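Local coordinates for lactaldehyde dehydrogenase (PDB 3PQA), which oxidises lactaldehyde to lactate, preferring NAD over NADP, as a homotetrameric enzyme of coenzyme F420 biosynthesis, at residues B[63-66]-B[67-71]; B[187-190]-B[191-195]; B[258-261]-B[262-266]; B[324-327]-B[328-332]; B[421-424]-B[425-429]. All blocks are in the same frame, centred on the assembly; numbering follows the deposited sequence. Where two conformers were deposited one is given.

Contact 1: residues B[63-66]-B[67-71]; sequences MNIA and KQIKE
Residues 63-66 run into 67-71 without a break as the last turns of helix 55-71. Four backbone bonds join them, each linking a carbonyl to the NH four residues on: Met63 to Lys67, Asn64 to Gln68, Ile65 to Ile69 and Ala66 to Lys70. The bond from Gln68 N to Asn64 O is 2.9 Å long. The same two residues are also tied by their side chains. Gln68 NE2 donates to Asn64 OD1 at 2.9 Å, from above the carbonyl plane, and the two amide planes are turned 45° apart. Asn64 CG lies anti to its own N (chi1 -172°), which sets the amide beside the next turn. Gln68 also joins helix 55-71 to helix 171-186. Its NE2 binds Ile179 O as well, and its OE1 takes a bond from Asn182 ND2. With an alanine here, Asn64 OD1 and Ile179 O would probably lose the NE2 that joins them, and Asn182 ND2 its acceptor on this helix. On the buried side Ile65 CG2 meets Ile69 CD1 at 3.9 Å, and both isoleucines also pack on helix 88-111. At the exposed edge Lys67 NZ bridges to Glu71 OE2 at 3.0 Å, on the syn side of the carboxylate.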
loop_
_atom_site.group_PDB
_atom_site.type_symbol
_atom_site.label_atom_id
_atom_site.label_comp_id
_atom_site.label_asym_id
_atom_site.label_seq_id
_atom_site.Cartn_x
_atom_site.Cartn_y
_atom_site.Cartn_z
ATOM N N MET B 63 -21.728 -2.997 12.426
ATOM C CA MET B 63 -21.512 -3.090 13.866
ATOM C C MET B 63 -22.732 -3.638 14.596
ATOM O O MET B 63 -22.588 -4.425 15.540
ATOM C CB MET B 63 -21.077 -1.745 14.455
ATOM C CG MET B 63 -19.649 -1.344 14.062
ATOM S SD MET B 63 -18.369 -2.543 14.517
ATOM C CE MET B 63 -18.394 -2.458 16.289
ATOM N N ASN B 64 -23.919 -3.253 14.143
ATOM C CA ASN B 64 -25.137 -3.730 14.786
ATOM C C ASN B 64 -25.397 -5.200 14.507
ATOM O O ASN B 64 -25.876 -5.907 15.369
ATOM C CB ASN B 64 -26.354 -2.874 14.439
ATOM C CG ASN B 64 -27.583 -3.252 15.268
ATOM O OD1 ASN B 64 -28.488 -3.883 14.769
ATOM N ND2 ASN B 64 -27.592 -2.868 16.536
ATOM N N ILE B 65 -25.045 -5.663 13.316
ATOM C CA ILE B 65 -25.125 -7.094 13.015
ATOM C C ILE B 65 -24.206 -7.849 13.972
ATOM O O ILE B 65 -24.623 -8.846 14.595
ATOM C CB ILE B 65 -24.796 -7.388 11.532
ATOM C CG1 ILE B 65 -25.947 -6.900 10.633
ATOM C CG2 ILE B 65 -24.548 -8.879 11.316
ATOM C CD1 ILE B 65 -25.612 -6.812 9.167
ATOM N N ALA B 66 -22.971 -7.365 14.118
ATOM C CA ALA B 66 -22.038 -7.978 15.060
ATOM C C ALA B 66 -22.601 -7.987 16.480
ATOM O O ALA B 66 -22.482 -8.984 17.195
ATOM C CB ALA B 66 -20.694 -7.269 15.032
ATOM N N LYS B 67 -23.203 -6.870 16.892
ATOM C CA LYS B 67 -23.759 -6.776 18.234
ATOM C C LYS B 67 -24.855 -7.819 18.444
ATOM O O LYS B 67 -24.868 -8.512 19.460
ATOM C CB LYS B 67 -24.282 -5.367 18.513
ATOM C CG LYS B 67 -24.803 -5.169 19.931
ATOM C CD LYS B 67 -25.116 -3.715 20.189
ATOM C CE LYS B 67 -25.835 -3.536 21.521
ATOM N NZ LYS B 67 -27.313 -3.770 21.403
ATOM N N GLN B 68 -25.764 -7.939 17.482
ATOM C CA GLN B 68 -26.850 -8.931 17.591
ATOM C C GLN B 68 -26.367 -10.386 17.647
ATOM O O GLN B 68 -26.912 -11.196 18.413
ATOM C CB GLN B 68 -27.833 -8.795 16.447
ATOM C CG GLN B 68 -28.661 -7.515 16.450
ATOM C CD GLN B 68 -29.613 -7.523 15.291
ATOM O OE1 GLN B 68 -30.526 -8.345 15.238
ATOM N NE2 GLN B 68 -29.374 -6.651 14.320
ATOM N N ILE B 69 -25.361 -10.712 16.826
ATOM C CA ILE B 69 -24.777 -12.060 16.811
ATOM C C ILE B 69 -24.185 -12.353 18.185
ATOM O O ILE B 69 -24.399 -13.429 18.742
ATOM C CB ILE B 69 -23.685 -12.222 15.719
ATOM C CG1 ILE B 69 -24.300 -12.111 14.318
ATOM C CG2 ILE B 69 -22.945 -13.573 15.863
ATOM C CD1 ILE B 69 -23.275 -12.064 13.159
ATOM N N LYS B 70 -23.457 -11.382 18.733
ATOM C CA LYS B 70 -22.889 -11.520 20.073
ATOM C C LYS B 70 -23.964 -11.751 21.141
ATOM O O LYS B 70 -23.789 -12.605 22.019
ATOM C CB LYS B 70 -22.012 -10.310 20.406
ATOM C CG LYS B 70 -21.290 -10.369 21.744
ATOM C CD LYS B 70 -20.452 -9.103 21.946
ATOM C CE LYS B 70 -19.907 -8.971 23.360
ATOM N NZ LYS B 70 -18.785 -9.913 23.592
ATOM N N GLU B 71 -25.081 -11.025 21.053
ATOM C CA GLU B 71 -26.165 -11.168 22.039
ATOM C C GLU B 71 -26.908 -12.501 21.915
ATOM O O GLU B 71 -27.518 -12.970 22.881
ATOM C CB GLU B 71 -27.144 -9.990 21.963
ATOM C CG GLU B 71 -26.517 -8.663 22.391
ATOM C CD GLU B 71 -27.412 -7.453 22.165
ATOM O OE1 GLU B 71 -28.365 -7.534 21.351
ATOM O OE2 GLU B 71 -27.144 -6.404 22.793
#

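Contact 2: residues B[187-190]-B[191-195]; sequences YNVP and LGVYN
Val193 N donates to Pro190 O at 3.4 Å, a weak but nearly straight bond (169°). Tyr194 N follows with a bond to Leu191 O. These two bonds shape a single 3-10 turn at 191-193. The Asn195 amide braces it from outside, and its ND2 donates to Gly192 O at 3.0 Å from well above the carbonyl plane. The same ND2 also binds Ile161 O. The turn leads into strand 194-196, which pairs in parallel with strand 160-165. Helix 171-186 lies between the two strands in sequence, so this is the return half of a beta-alpha-beta crossover. The helix ends in a Schellman motif, with Asn188 at positive phi as the C-prime residue. The apolar contacts centre on two valines that meet at about a right angle. Val189 CG1 lies 3.9 Å from Val193 CG1 and 4.0 Å from Val193 CG2. Both branches come onto it because Val193 CG1 stands anti to the carbonyl carbon (chi1 -54°) and CG2 between that carbon and the backbone N. Leu184, Tyr46 and Met50 also pack on Val193. Trimmed to an alanine, Val193 would probably leave a gap beside Val189 CG1 and Leu184. Val189 further touches Lys57 and Ile61 of helix 55-71.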
loop_
_atom_site.group_PDB
_atom_site.type_symbol
_atom_site.label_atom_id
_atom_site.label_comp_id
_atom_site.label_asym_id
_atom_site.label_seq_id
_atom_site.Cartn_x
_atom_site.Cartn_y
_atom_site.Cartn_z
ATOM N N TYR B 187 -31.589 1.450 10.937
ATOM C CA TYR B 187 -30.910 2.556 10.254
ATOM C C TYR B 187 -31.633 3.028 8.986
ATOM O O TYR B 187 -31.038 3.686 8.131
ATOM C CB TYR B 187 -29.427 2.212 10.022
ATOM C CG TYR B 187 -28.683 2.037 11.331
ATOM C CD1 TYR B 187 -28.370 0.768 11.821
ATOM C CD2 TYR B 187 -28.328 3.144 12.104
ATOM C CE1 TYR B 187 -27.708 0.613 13.040
ATOM C CE2 TYR B 187 -27.673 3.003 13.319
ATOM C CZ TYR B 187 -27.361 1.737 13.782
ATOM O OH TYR B 187 -26.707 1.606 14.986
ATOM N N ASN B 188 -32.920 2.676 8.900
ATOM C CA ASN B 188 -33.846 3.130 7.850
ATOM C C ASN B 188 -33.445 2.803 6.410
ATOM O O ASN B 188 -33.604 3.617 5.497
ATOM C CB ASN B 188 -34.171 4.615 8.026
ATOM C CG ASN B 188 -34.708 4.915 9.400
ATOM O OD1 ASN B 188 -35.564 4.188 9.911
ATOM N ND2 ASN B 188 -34.201 5.971 10.019
ATOM N N VAL B 189 -32.948 1.584 6.218
ATOM C CA VAL B 189 -32.598 1.106 4.903
ATOM C C VAL B 189 -33.643 0.073 4.492
ATOM O O VAL B 189 -34.026 -0.767 5.314
ATOM C CB VAL B 189 -31.172 0.488 4.898
ATOM C CG1 VAL B 189 -30.812 -0.074 3.525
ATOM C CG2 VAL B 189 -30.155 1.535 5.355
ATOM N N PRO B 190 -34.119 0.142 3.231
ATOM C CA PRO B 190 -35.086 -0.842 2.754
ATOM C C PRO B 190 -34.579 -2.269 2.928
ATOM O O PRO B 190 -33.389 -2.547 2.722
ATOM C CB PRO B 190 -35.211 -0.526 1.263
ATOM C CG PRO B 190 -34.853 0.904 1.142
ATOM C CD PRO B 190 -33.880 1.212 2.240
ATOM N N LEU B 191 -35.489 -3.168 3.290
ATOM C CA LEU B 191 -35.145 -4.571 3.517
ATOM C C LEU B 191 -34.703 -5.266 2.239
ATOM O O LEU B 191 -33.966 -6.254 2.288
ATOM C CB LEU B 191 -36.324 -5.326 4.141
ATOM C CG LEU B 191 -36.841 -4.823 5.489
ATOM C CD1 LEU B 191 -37.831 -5.850 6.051
ATOM C CD2 LEU B 191 -35.693 -4.559 6.461
ATOM N N GLY B 192 -35.149 -4.730 1.105
ATOM C CA GLY B 192 -34.843 -5.289 -0.214
ATOM C C GLY B 192 -33.385 -5.282 -0.651
ATOM O O GLY B 192 -33.047 -5.873 -1.675
ATOM N N VAL B 193 -32.526 -4.621 0.120
ATOM C CA VAL B 193 -31.085 -4.614 -0.173
ATOM C C VAL B 193 -30.393 -5.957 0.124
ATOM O O VAL B 193 -29.338 -6.251 -0.445
ATOM C CB VAL B 193 -30.320 -3.451 0.529
ATOM C CG1 VAL B 193 -30.951 -2.094 0.213
ATOM C CG2 VAL B 193 -30.211 -3.689 2.026
ATOM N N TYR B 194 -30.988 -6.752 1.015
ATOM C CA TYR B 194 -30.499 -8.097 1.321
ATOM C C TYR B 194 -31.643 -9.102 1.248
ATOM O O TYR B 194 -32.692 -8.903 1.876
ATOM C CB TYR B 194 -29.819 -8.158 2.694
ATOM C CG TYR B 194 -29.530 -9.593 3.087
ATOM C CD1 TYR B 194 -28.380 -10.241 2.630
ATOM C CD2 TYR B 194 -30.448 -10.324 3.855
ATOM C CE1 TYR B 194 -28.136 -11.573 2.957
ATOM C CE2 TYR B 194 -30.221 -11.651 4.184
ATOM C CZ TYR B 194 -29.071 -12.276 3.735
ATOM O OH TYR B 194 -28.841 -13.597 4.058
ATOM N N ASN B 195 -31.428 -10.182 0.501
ATOM C CA ASN B 195 -32.482 -11.153 0.234
ATOM C C ASN B 195 -32.000 -12.593 0.419
ATOM O O ASN B 195 -31.197 -13.087 -0.367
ATOM C CB ASN B 195 -33.015 -10.979 -1.192
ATOM C CG ASN B 195 -33.391 -9.529 -1.520
ATOM O OD1 ASN B 195 -34.541 -9.128 -1.341
ATOM N ND2 ASN B 195 -32.420 -8.738 -1.999
#

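Contact 3: residues B[258-261]-B[262-266]; sequences KAVN and ALIKG
Leu263 N to Ala259 O and Ile264 N to Val260 O, each 2.8 Å, are the shortest hydrogen bonds joining 258-261 to 262-266. Ala262 N to Lys258 O follows at 2.9 Å. Lys265 N to Asn261 O is longer, 3.3 Å, though almost straight at 172°. All four are regular alpha-helical bonds. Beyond the contact, Lys258 N bonds to Asp255 OD1 at the start of the helix. Leu263 O is bonded by Ser267 OG. This helix, 256-268, links parallel strands 246-250 and 278-284 in a beta-alpha-beta unit. Leu263 packs on the sheet, at Asn248, Val250 and Phe400, and also reaches Phe291 of helix 288-300. Its CG folds back to 3.3 Å from Ala259 O, because it stands beside its own backbone N (chi1 -69°). Val260 and Ile264 run alongside each other and both pack on helix 288-300. Their CG1 atoms are 4.2 Å apart. Ile264 CG1 is closer still to the backbone, 3.2 Å from Val260 O. Phe291 packs on Val260 and Phe295 on Ile264. On the exposed side Lys265 runs its chain past Asn261 O, with its CG 3.7 Å from that oxygen.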
loop_
_atom_site.group_PDB
_atom_site.type_symbol
_atom_site.label_atom_id
_atom_site.label_comp_id
_atom_site.label_asym_id
_atom_site.label_seq_id
_atom_site.Cartn_x
_atom_site.Cartn_y
_atom_site.Cartn_z
ATOM N N LYS B 258 4.175 -32.259 18.335
ATOM C CA LYS B 258 3.485 -31.087 17.780
ATOM C C LYS B 258 2.775 -31.408 16.471
ATOM O O LYS B 258 1.647 -30.947 16.239
ATOM C CB LYS B 258 4.463 -29.928 17.562
ATOM C CG LYS B 258 5.153 -29.483 18.836
ATOM C CD LYS B 258 5.017 -28.005 19.078
ATOM C CE LYS B 258 5.639 -27.619 20.420
ATOM N NZ LYS B 258 7.072 -27.209 20.280
ATOM N N ALA B 259 3.449 -32.165 15.605
ATOM C CA ALA B 259 2.865 -32.535 14.322
ATOM C C ALA B 259 1.598 -33.381 14.531
ATOM O O ALA B 259 0.561 -33.137 13.908
ATOM C CB ALA B 259 3.864 -33.262 13.465
ATOM N N VAL B 260 1.681 -34.357 15.429
ATOM C CA VAL B 260 0.531 -35.202 15.735
ATOM C C VAL B 260 -0.645 -34.374 16.260
ATOM O O VAL B 260 -1.770 -34.523 15.774
ATOM C CB VAL B 260 0.900 -36.342 16.715
ATOM C CG1 VAL B 260 -0.344 -37.068 17.198
ATOM C CG2 VAL B 260 1.858 -37.314 16.034
ATOM N N ASN B 261 -0.393 -33.517 17.246
ATOM C CA ASN B 261 -1.459 -32.674 17.778
ATOM C C ASN B 261 -2.086 -31.803 16.696
ATOM O O ASN B 261 -3.313 -31.743 16.580
ATOM C CB ASN B 261 -0.965 -31.851 18.976
ATOM C CG ASN B 261 -0.659 -32.729 20.181
ATOM O OD1 ASN B 261 -1.163 -33.855 20.292
ATOM N ND2 ASN B 261 0.173 -32.225 21.088
ATOM N N ALA B 262 -1.239 -31.180 15.877
ATOM C CA ALA B 262 -1.722 -30.295 14.811
ATOM C C ALA B 262 -2.517 -31.079 13.789
ATOM O O ALA B 262 -3.539 -30.584 13.294
ATOM C CB ALA B 262 -0.559 -29.559 14.133
ATOM N N LEU B 263 -2.065 -32.298 13.482
ATOM C CA LEU B 263 -2.721 -33.095 12.442
ATOM C C LEU B 263 -3.993 -33.769 12.924
ATOM O O LEU B 263 -4.890 -34.021 12.123
ATOM C CB LEU B 263 -1.753 -34.092 11.785
ATOM C CG LEU B 263 -0.671 -33.433 10.912
ATOM C CD1 LEU B 263 0.490 -34.393 10.665
ATOM C CD2 LEU B 263 -1.247 -32.930 9.572
ATOM N N ILE B 264 -4.070 -34.061 14.221
ATOM C CA ILE B 264 -5.325 -34.543 14.824
ATOM C C ILE B 264 -6.420 -33.492 14.641
ATOM O O ILE B 264 -7.503 -33.814 14.173
ATOM C CB ILE B 264 -5.145 -34.960 16.321
ATOM C CG1 ILE B 264 -4.378 -36.282 16.411
ATOM C CG2 ILE B 264 -6.492 -35.049 17.049
ATOM C CD1 ILE B 264 -5.162 -37.519 15.910
ATOM N N LYS B 265 -6.129 -32.238 14.967
ATOM C CA LYS B 265 -7.075 -31.134 14.731
ATOM C C LYS B 265 -7.444 -31.022 13.250
ATOM O O LYS B 265 -8.624 -31.015 12.884
ATOM C CB LYS B 265 -6.492 -29.797 15.219
ATOM C CG LYS B 265 -6.343 -29.706 16.727
ATOM C CD LYS B 265 -5.877 -28.320 17.136
ATOM C CE LYS B 265 -4.902 -28.356 18.326
ATOM N NZ LYS B 265 -5.555 -28.384 19.666
ATOM N N GLY B 266 -6.424 -30.956 12.396
ATOM C CA GLY B 266 -6.624 -30.750 10.960
ATOM C C GLY B 266 -7.404 -31.878 10.303
ATOM O O GLY B 266 -8.168 -31.654 9.349
#

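Contact 4: residues B[324-327]-B[328-332]; sequences EWVE and KVVEK
Residues 324-327 and 328-332 form one regular run of alpha helix, in which Lys328, Val329, Val330 and Glu331 each donate their NH to the carbonyl four residues earlier. The run belongs to helix 320-335, and its side chains pair across one turn. The main pair is Trp325 with Val329. A chi1 of 176° swings the Trp325 indole away from the backbone N and along the helix to the following turn. Val329 CG2 then sits over one face of it in a CH-pi contact. The methyl is 3.8 Å from the centroid of the six-membered ring and 16° off the ring normal. Its nearest ring atom is Trp325 CE2 at 3.6 Å. The ring also meets that of His322. The Trp325 side chain is about 9 Å from that of Lys224, which probably binds NAD as in relatives. On the buried side Val326 CG1 and Val330 CG2 are 4.4 Å apart, and both valines rest on Val373. Glu327 and Glu331 run side by side, their carboxylate planes 38° apart. Glu327 OE1 is salt-bridged to Arg346 NE, which probably eases the like charge next door. Glu327 OE1 and Glu331 OE2 stay 4.9 Å apart, while Glu327 CG lies 3.9 Å from Glu331 OE2.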
loop_
_atom_site.group_PDB
_atom_site.type_symbol
_atom_site.label_atom_id
_atom_site.label_comp_id
_atom_site.label_asym_id
_atom_site.label_seq_id
_atom_site.Cartn_x
_atom_site.Cartn_y
_atom_site.Cartn_z
ATOM N N GLU B 324 -22.630 -42.958 3.484
ATOM C CA GLU B 324 -22.675 -44.212 2.727
ATOM C C GLU B 324 -21.682 -44.170 1.576
ATOM O O GLU B 324 -20.982 -45.141 1.312
ATOM C CB GLU B 324 -24.093 -44.485 2.198
ATOM C CG GLU B 324 -25.110 -44.784 3.299
ATOM C CD GLU B 324 -26.559 -44.856 2.806
ATOM O OE1 GLU B 324 -26.897 -44.214 1.784
ATOM O OE2 GLU B 324 -27.364 -45.552 3.467
ATOM N N TRP B 325 -21.623 -43.030 0.894
ATOM C CA TRP B 325 -20.652 -42.835 -0.158
ATOM C C TRP B 325 -19.224 -42.959 0.400
ATOM O O TRP B 325 -18.390 -43.639 -0.190
ATOM C CB TRP B 325 -20.867 -41.490 -0.848
ATOM C CG TRP B 325 -19.836 -41.177 -1.874
ATOM C CD1 TRP B 325 -19.792 -41.628 -3.166
ATOM C CD2 TRP B 325 -18.682 -40.338 -1.700
ATOM N NE1 TRP B 325 -18.684 -41.118 -3.806
ATOM C CE2 TRP B 325 -17.987 -40.323 -2.930
ATOM C CE3 TRP B 325 -18.177 -39.595 -0.627
ATOM C CZ2 TRP B 325 -16.800 -39.594 -3.114
ATOM C CZ3 TRP B 325 -16.996 -38.865 -0.812
ATOM C CH2 TRP B 325 -16.327 -38.871 -2.047
ATOM N N VAL B 326 -18.962 -42.320 1.542
ATOM C CA VAL B 326 -17.629 -42.358 2.170
ATOM C C VAL B 326 -17.226 -43.799 2.503
ATOM O O VAL B 326 -16.081 -44.198 2.297
ATOM C CB VAL B 326 -17.558 -41.473 3.441
ATOM C CG1 VAL B 326 -16.232 -41.675 4.179
ATOM C CG2 VAL B 326 -17.705 -40.000 3.073
ATOM N N GLU B 327 -18.195 -44.555 3.016
ATOM C CA GLU B 327 -18.035 -45.972 3.319
ATOM C C GLU B 327 -17.552 -46.748 2.096
ATOM O O GLU B 327 -16.639 -47.567 2.199
ATOM C CB GLU B 327 -19.371 -46.524 3.807
ATOM C CG GLU B 327 -19.378 -47.976 4.249
ATOM C CD GLU B 327 -20.685 -48.331 4.941
ATOM O OE1 GLU B 327 -21.767 -48.204 4.319
ATOM O OE2 GLU B 327 -20.632 -48.727 6.119
ATOM N N LYS B 328 -18.168 -46.473 0.947
ATOM C CA LYS B 328 -17.819 -47.117 -0.318
ATOM C C LYS B 328 -16.414 -46.760 -0.787
ATOM O O LYS B 328 -15.708 -47.603 -1.341
ATOM C CB LYS B 328 -18.831 -46.760 -1.405
ATOM C CG LYS B 328 -20.138 -47.498 -1.287
ATOM C CD LYS B 328 -21.214 -46.822 -2.108
ATOM C CE LYS B 328 -22.551 -47.493 -1.889
ATOM N NZ LYS B 328 -23.660 -46.613 -2.325
ATOM N N VAL B 329 -16.023 -45.506 -0.570
ATOM C CA VAL B 329 -14.699 -45.039 -0.949
ATOM C C VAL B 329 -13.645 -45.717 -0.074
ATOM O O VAL B 329 -12.597 -46.139 -0.565
ATOM C CB VAL B 329 -14.591 -43.494 -0.850
ATOM C CG1 VAL B 329 -13.188 -43.030 -1.170
ATOM C CG2 VAL B 329 -15.591 -42.825 -1.801
ATOM N N VAL B 330 -13.923 -45.834 1.218
ATOM C CA VAL B 330 -13.003 -46.541 2.115
ATOM C C VAL B 330 -12.849 -48.009 1.675
ATOM O O VAL B 330 -11.734 -48.508 1.554
ATOM C CB VAL B 330 -13.411 -46.397 3.603
ATOM C CG1 VAL B 330 -12.518 -47.245 4.509
ATOM C CG2 VAL B 330 -13.335 -44.935 4.021
ATOM N N GLU B 331 -13.971 -48.665 1.388
ATOM C CA GLU B 331 -13.956 -50.033 0.856
ATOM C C GLU B 331 -13.080 -50.175 -0.388
ATOM O O GLU B 331 -12.275 -51.102 -0.479
ATOM C CB GLU B 331 -15.379 -50.497 0.550
ATOM C CG GLU B 331 -16.162 -50.890 1.785
ATOM C CD GLU B 331 -17.585 -51.331 1.471
ATOM O OE1 GLU B 331 -17.850 -51.783 0.327
ATOM O OE2 GLU B 331 -18.432 -51.243 2.385
ATOM N N LYS B 332 -13.239 -49.247 -1.332
ATOM C CA LYS B 332 -12.397 -49.187 -2.529
ATOM C C LYS B 332 -10.917 -49.017 -2.164
ATOM O O LYS B 332 -10.062 -49.737 -2.677
ATOM C CB LYS B 332 -12.876 -48.064 -3.459
ATOM C CG LYS B 332 -12.163 -47.951 -4.808
ATOM C CD LYS B 332 -12.668 -48.995 -5.812
ATOM C CE LYS B 332 -12.093 -48.746 -7.204
ATOM N NZ LYS B 332 -10.677 -49.203 -7.291
#

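Contact 5: residues B[421-424]-B[425-429]; sequences INDS and SLFRQ
Asp423, just before a type I beta turn (Ser424 to Phe427), meets Phe427, the last residue of the turn, and the side chains cross at about a right angle. The carboxylate and ring planes are 50° apart. Asp423 OD2 approaches the ring obliquely, 3.7 Å from Phe427 CD1. With CG anti to the backbone N (chi1 -165°), Asp423 brings OD2 up to the phenylalanine. A second subunit meets both residues. Asp423 OD2 makes a salt bridge to Arg122 NH1 of that neighbouring subunit, and the same arginine packs on Phe427. The other oxygen of the aspartate stays within the chain. Asp423 OD1 accepts from Ser424 N at 2.8 Å, from above the carboxylate plane. The serine accepts two bonds from the turn. Its carbonyl O takes a weak bond from Phe427 N at 3.4 Å. Its hydroxyl accepts from Leu426 N, which makes an ST turn. That oxygen occupies the crowded position between the backbone N and carbonyl carbon (chi1 82°), from where it can reach forward to the second residue on. Ser425 points away from this group and bonds through OG to Ile276 O, next to the probable catalytic Cys275. The side chain of Leu426 is itself about 8 Å from that of Cys275. The turn is thus close to both the subunit interface and the probable active site. Ser424 OG is 3.1 Å from Leu426 N and 3.4 Å from Leu426 CB.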
loop_
_atom_site.group_PDB
_atom_site.type_symbol
_atom_site.label_atom_id
_atom_site.label_comp_id
_atom_site.label_asym_id
_atom_site.label_seq_id
_atom_site.Cartn_x
_atom_site.Cartn_y
_atom_site.Cartn_z
ATOM N N ILE B 421 3.427 -23.866 7.609
ATOM C CA ILE B 421 4.641 -24.487 8.127
ATOM C C ILE B 421 4.465 -24.704 9.631
ATOM O O ILE B 421 4.170 -23.767 10.375
ATOM C CB ILE B 421 5.898 -23.636 7.799
ATOM C CG1 ILE B 421 6.129 -23.638 6.272
ATOM C CG2 ILE B 421 7.126 -24.154 8.577
ATOM C CD1 ILE B 421 6.904 -22.435 5.724
ATOM N N ASN B 422 4.584 -25.965 10.041
ATOM C CA ASN B 422 4.448 -26.387 11.441
ATOM C C ASN B 422 3.055 -26.232 12.077
ATOM O O ASN B 422 2.902 -26.231 13.296
ATOM C CB ASN B 422 5.594 -25.805 12.296
ATOM C CG ASN B 422 6.929 -26.442 11.952
ATOM O OD1 ASN B 422 6.967 -27.609 11.570
ATOM N ND2 ASN B 422 8.027 -25.682 12.069
ATOM N N ASP B 423 2.034 -26.165 11.229
ATOM C CA ASP B 423 0.642 -26.391 11.640
ATOM C C ASP B 423 -0.012 -27.076 10.441
ATOM O O ASP B 423 0.584 -27.091 9.362
ATOM C CB ASP B 423 -0.049 -25.065 12.012
ATOM C CG ASP B 423 -1.352 -25.257 12.791
ATOM O OD1 ASP B 423 -1.742 -26.406 13.092
ATOM O OD2 ASP B 423 -1.990 -24.229 13.098
ATOM N N SER B 424 -1.196 -27.667 10.612
ATOM C CA SER B 424 -1.817 -28.432 9.513
ATOM C C SER B 424 -2.420 -27.493 8.471
ATOM O O SER B 424 -2.487 -26.280 8.673
ATOM C CB SER B 424 -2.914 -29.376 10.031
ATOM O OG SER B 424 -4.127 -28.660 10.215
ATOM N N SER B 425 -2.891 -28.081 7.371
ATOM C CA SER B 425 -3.569 -27.336 6.311
ATOM C C SER B 425 -4.811 -26.598 6.800
ATOM O O SER B 425 -5.249 -25.632 6.158
ATOM C CB SER B 425 -3.942 -28.267 5.160
ATOM O OG SER B 425 -4.762 -29.327 5.606
ATOM N N LEU B 426 -5.380 -27.046 7.922
ATOM C CA LEU B 426 -6.629 -26.449 8.462
ATOM C C LEU B 426 -6.511 -24.984 8.924
ATOM O O LEU B 426 -7.530 -24.293 9.129
ATOM C CB LEU B 426 -7.196 -27.346 9.575
ATOM C CG LEU B 426 -8.586 -27.021 10.099
ATOM C CD1 LEU B 426 -9.643 -27.487 9.110
ATOM C CD2 LEU B 426 -8.797 -27.701 11.430
ATOM N N PHE B 427 -5.294 -24.474 9.027
ATOM C CA PHE B 427 -5.114 -23.116 9.517
ATOM C C PHE B 427 -5.689 -22.034 8.581
ATOM O O PHE B 427 -5.404 -22.014 7.393
ATOM C CB PHE B 427 -3.643 -22.820 9.810
ATOM C CG PHE B 427 -3.436 -21.451 10.369
ATOM C CD1 PHE B 427 -3.674 -21.205 11.716
ATOM C CD2 PHE B 427 -3.096 -20.385 9.536
ATOM C CE1 PHE B 427 -3.523 -19.921 12.238
ATOM C CE2 PHE B 427 -2.951 -19.104 10.055
ATOM C CZ PHE B 427 -3.168 -18.873 11.405
ATOM N N ARG B 428 -6.516 -21.155 9.131
ATOM C CA ARG B 428 -6.908 -19.930 8.435
ATOM C C ARG B 428 -7.101 -18.807 9.444
ATOM O O ARG B 428 -7.979 -18.892 10.302
ATOM C CB ARG B 428 -8.203 -20.120 7.635
ATOM C CG ARG B 428 -8.670 -18.830 6.965
ATOM C CD ARG B 428 -10.125 -18.898 6.588
ATOM N NE ARG B 428 -10.535 -17.679 5.876
ATOM C CZ ARG B 428 -11.698 -17.510 5.256
ATOM N NH1 ARG B 428 -12.618 -18.487 5.228
ATOM N NH2 ARG B 428 -11.937 -16.359 4.635
ATOM N N GLN B 429 -6.281 -17.765 9.357
ATOM C CA GLN B 429 -6.501 -16.578 10.187
ATOM C C GLN B 429 -7.491 -15.749 9.400
ATOM O O GLN B 429 -7.271 -15.498 8.209
ATOM C CB GLN B 429 -5.194 -15.823 10.425
ATOM C CG GLN B 429 -5.318 -14.667 11.415
ATOM C CD GLN B 429 -3.962 -14.205 11.870
ATOM O OE1 GLN B 429 -3.263 -14.925 12.578
ATOM N NE2 GLN B 429 -3.562 -13.014 11.431
#

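In the fold
The contacts follow one another along the chain without overlap. Contacts 1 and 2 lie on the same side of the chain's centre, about 17 Å apart between centres. They touch where Asn64 CB meets Tyr187 CE1 at 4.0 Å, and both pack on helix 171-186, beside the sheet that holds strand 194-196. Contacts 3 and 5 belong with the other large sheet. Their centres are about 10 Å apart, and Gly266 CA lies 3.3 Å from Ser424 OG. Helix 256-268 thus packs against the turn, which is near both the subunit interface and the probable catalytic Cys275. Contact 4 packs on strand 373-379 of that same sheet, about 24 Å from contact 3 between centres.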